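Local coordinates for protein enolase from the environmental genome shotgun sequencing of the Sargasso Sea (PDB 2QGY) that is of unestablished function but belongs to the enolase superfamily and binds magnesium, probably to catalyse a metal-assisted reaction on a carboxylate substrate, at residues 313-318 and 350-355. Sequence-based numbering, arbitrary orientation. Where two conformers were deposited one is given.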
ATOM      1  N   ALA A 313      -0.879 -11.732 -19.664  1.00 15.36           N
ATOM      2  CA  ALA A 313       0.408 -11.358 -19.051  1.00 15.12           C
ATOM      3  C   ALA A 313       0.911 -12.493 -18.153  1.00 14.58           C
ATOM      4  O   ALA A 313       2.102 -12.871 -18.201  1.00 14.79           O
ATOM      5  CB  ALA A 313       0.236 -10.077 -18.239  1.00 15.28           C
ATOM      6  N   MET A 314       0.010 -13.055 -17.359  1.00 14.55           N
ATOM      7  CA  MET A 314       0.387 -14.125 -16.438  1.00 13.44           C
ATOM      8  C   MET A 314       0.958 -15.308 -17.227  1.00 15.02           C
ATOM      9  O   MET A 314       2.012 -15.852 -16.889  1.00 16.52           O
ATOM     10  CB  MET A 314      -0.838 -14.576 -15.615  1.00 16.18           C
ATOM     11  CG  MET A 314      -0.592 -15.788 -14.636  1.00 14.58           C
ATOM     12  SD  MET A 314      -2.032 -16.415 -13.801  1.00  7.37           S
ATOM     13  CE  MET A 314      -3.062 -16.939 -15.179  1.00 17.81           C
ATOM     14  N   LEU A 315       0.238 -15.736 -18.251  1.00 14.93           N
ATOM     15  CA  LEU A 315       0.680 -16.886 -19.043  1.00 16.49           C
ATOM     16  C   LEU A 315       2.026 -16.629 -19.697  1.00 18.26           C
ATOM     17  O   LEU A 315       2.926 -17.502 -19.674  1.00 18.85           O
ATOM     18  CB  LEU A 315      -0.388 -17.291 -20.078  1.00 17.06           C
ATOM     19  CG  LEU A 315      -1.751 -17.692 -19.518  1.00 17.19           C
ATOM     20  CD1 LEU A 315      -2.682 -18.064 -20.659  1.00 20.32           C
ATOM     21  CD2 LEU A 315      -1.614 -18.860 -18.500  1.00 18.67           C
ATOM     22  N   HIS A 316       2.200 -15.435 -20.261  1.00 17.46           N
ATOM     23  CA  HIS A 316       3.502 -15.097 -20.865  1.00 18.52           C
ATOM     24  C   HIS A 316       4.632 -15.129 -19.811  1.00 19.23           C
ATOM     25  O   HIS A 316       5.715 -15.678 -20.060  1.00 20.36           O
ATOM     26  CB  HIS A 316       3.437 -13.738 -21.565  1.00 17.79           C
ATOM     27  CG  HIS A 316       2.792 -13.784 -22.921  1.00 20.81           C
ATOM     28  ND1 HIS A 316       3.461 -14.218 -24.050  1.00 21.75           N
ATOM     29  CD2 HIS A 316       1.544 -13.446 -23.328  1.00 20.59           C
ATOM     30  CE1 HIS A 316       2.650 -14.134 -25.093  1.00 22.82           C
ATOM     31  NE2 HIS A 316       1.476 -13.693 -24.678  1.00 21.83           N
ATOM     32  N   VAL A 317       4.383 -14.587 -18.620  1.00 18.19           N
ATOM     33  CA  VAL A 317       5.400 -14.618 -17.576  1.00 18.25           C
ATOM     34  C   VAL A 317       5.698 -16.061 -17.180  1.00 18.10           C
ATOM     35  O   VAL A 317       6.869 -16.461 -17.145  1.00 18.98           O
ATOM     36  CB  VAL A 317       5.010 -13.792 -16.321  1.00 18.25           C
ATOM     37  CG1 VAL A 317       5.962 -14.096 -15.103  1.00 17.72           C
ATOM     38  CG2 VAL A 317       5.107 -12.356 -16.652  1.00 18.67           C
ATOM     39  N   CYS A 318       4.646 -16.839 -16.914  1.00 18.63           N
ATOM     40  CA  CYS A 318       4.817 -18.227 -16.463  1.00 19.97           C
ATOM     41  C   CYS A 318       5.579 -19.084 -17.465  1.00 21.02           C
ATOM     42  O   CYS A 318       6.363 -19.953 -17.068  1.00 21.21           O
ATOM     43  CB  CYS A 318       3.480 -18.899 -16.146  1.00 20.07           C
ATOM     44  SG  CYS A 318       2.736 -18.258 -14.633  1.00 19.94           S
ATOM     45  N   ASN A 350      -5.346 -29.489 -18.745  1.00 24.52           N
ATOM     46  CA  ASN A 350      -4.569 -28.924 -17.640  1.00 25.15           C
ATOM     47  C   ASN A 350      -3.620 -27.785 -17.980  1.00 24.65           C
ATOM     48  O   ASN A 350      -2.849 -27.376 -17.123  1.00 24.54           O
ATOM     49  CB  ASN A 350      -3.793 -30.024 -16.897  1.00 24.73           C
ATOM     50  CG  ASN A 350      -2.734 -30.710 -17.773  1.00 27.29           C
ATOM     51  OD1 ASN A 350      -2.952 -30.972 -18.952  1.00 27.60           O
ATOM     52  ND2 ASN A 350      -1.581 -31.014 -17.176  1.00 31.41           N
ATOM     53  N   LYS A 351      -3.650 -27.303 -19.223  1.00 25.08           N
ATOM     54  CA  LYS A 351      -2.651 -26.354 -19.714  1.00 25.32           C
ATOM     55  C   LYS A 351      -3.300 -25.268 -20.552  1.00 25.09           C
ATOM     56  O   LYS A 351      -4.172 -25.549 -21.359  1.00 25.68           O
ATOM     57  CB  LYS A 351      -1.593 -27.082 -20.550  1.00 25.86           C
ATOM     58  CG  LYS A 351      -0.786 -28.106 -19.738  1.00 28.02           C
ATOM     59  CD  LYS A 351       0.455 -28.564 -20.472  1.00 32.05           C
ATOM     60  CE  LYS A 351       1.153 -29.673 -19.670  1.00 32.75           C
ATOM     61  NZ  LYS A 351       2.563 -29.938 -20.114  1.00 33.32           N
ATOM     62  N   ALA A 352      -2.893 -24.023 -20.344  1.00 23.96           N
ATOM     63  CA  ALA A 352      -3.314 -22.949 -21.225  1.00 24.22           C
ATOM     64  C   ALA A 352      -2.299 -22.823 -22.349  1.00 24.26           C
ATOM     65  O   ALA A 352      -1.092 -22.734 -22.103  1.00 24.94           O
ATOM     66  CB  ALA A 352      -3.430 -21.629 -20.446  1.00 23.52           C
ATOM     67  N   HIS A 353      -2.763 -22.815 -23.592  1.00 24.43           N
ATOM     68  CA  HIS A 353      -1.848 -22.671 -24.720  0.50 24.89           C
ATOM     69  C   HIS A 353      -1.850 -21.242 -25.234  1.00 25.31           C
ATOM     70  O   HIS A 353      -2.874 -20.740 -25.656  1.00 24.79           O
ATOM     71  CB  HIS A 353      -2.165 -23.653 -25.856  0.50 25.03           C
ATOM     72  CG  HIS A 353      -1.274 -23.486 -27.051  0.50 26.26           C
ATOM     73  ND1 HIS A 353      -0.110 -24.205 -27.220  0.50 26.46           N
ATOM     74  CD2 HIS A 353      -1.364 -22.661 -28.121  0.50 28.17           C
ATOM     75  CE1 HIS A 353       0.474 -23.840 -28.346  0.50 27.93           C
ATOM     76  NE2 HIS A 353      -0.264 -22.900 -28.912  0.50 28.54           N
ATOM     77  N   ILE A 354      -0.685 -20.606 -25.183  1.00 27.06           N
ATOM     78  CA  ILE A 354      -0.526 -19.191 -25.539  1.00 30.64           C
ATOM     79  C   ILE A 354      -0.455 -19.062 -27.038  1.00 32.13           C
ATOM     80  O   ILE A 354       0.214 -19.854 -27.691  1.00 33.30           O
ATOM     81  CB  ILE A 354       0.817 -18.610 -24.989  1.00 30.89           C
ATOM     82  CG1 ILE A 354       0.895 -18.744 -23.482  1.00 32.53           C
ATOM     83  CG2 ILE A 354       1.012 -17.151 -25.430  1.00 30.92           C
ATOM     84  CD1 ILE A 354       2.293 -18.482 -22.915  1.00 31.43           C
ATOM     85  N   ASN A 355      -1.105 -18.057 -27.607  1.00 33.57           N
ATOM     86  CA  ASN A 355      -0.930 -17.885 -29.028  1.00 34.81           C
ATOM     87  C   ASN A 355       0.374 -17.139 -29.357  1.00 34.96           C
ATOM     88  O   ASN A 355       1.111 -16.675 -28.460  1.00 35.16           O
ATOM     89  CB  ASN A 355      -2.189 -17.310 -29.698  1.00 35.52           C
ATOM     90  CG  ASN A 355      -2.341 -15.823 -29.513  1.00 36.14           C
ATOM     91  OD1 ASN A 355      -3.389 -15.263 -29.853  1.00 39.71           O
ATOM     92  ND2 ASN A 355      -1.314 -15.167 -28.983  1.00 35.05           N
TER
HETATM   93  O   HOH W   1       0.315 -13.579 -27.568  1.00 35.08           O
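I354 meets both L315 and H316 with separate branches. Its CG1 branch has CG1 3.9 Å from L315 CB, and its end turns onto the helix backbone, where I354 CD1 lies 3.4 Å from L315 O. CG1 stands beside the backbone N of I354 (chi1 -58°). That torsion leaves CG2 on the other side, next to the carbonyl carbon, and CG2 meets the imidazole of H316. The approach to the ring is oblique, with I354 CG2 3.4 Å from H316 CE1. L315 also reaches A352. Both methyls of its fork meet the alanine, the nearer being L315 CD1 at 3.6 Å from A352 CB. V136 and F345 touch L315 from the surrounding sheet.

In this TIM-barrel domain, helix 309-320 lies between parallel strands 298-299 and 327-329 in the chain. It packs on the hairpin 345-348/351-354, whose strand 351-354 pairs antiparallel with strand 135-141. Segment 313-318 of the helix runs nearly at right angles, 94°, to strand 351-354.

The looser part lies beyond the ring, where H316 CE1 is 4.5 Å from N355 O. A water lies in the plane of the ring at its edge, 3.1 Å from H316 NE2. It also donates a weak bond to the backbone O of N355, at 3.3 Å. The other ring nitrogen, ND1, is hydrogen-bonded to the backbone N of N125. Bonds at both nitrogens probably hold the ring's rotation beside I354.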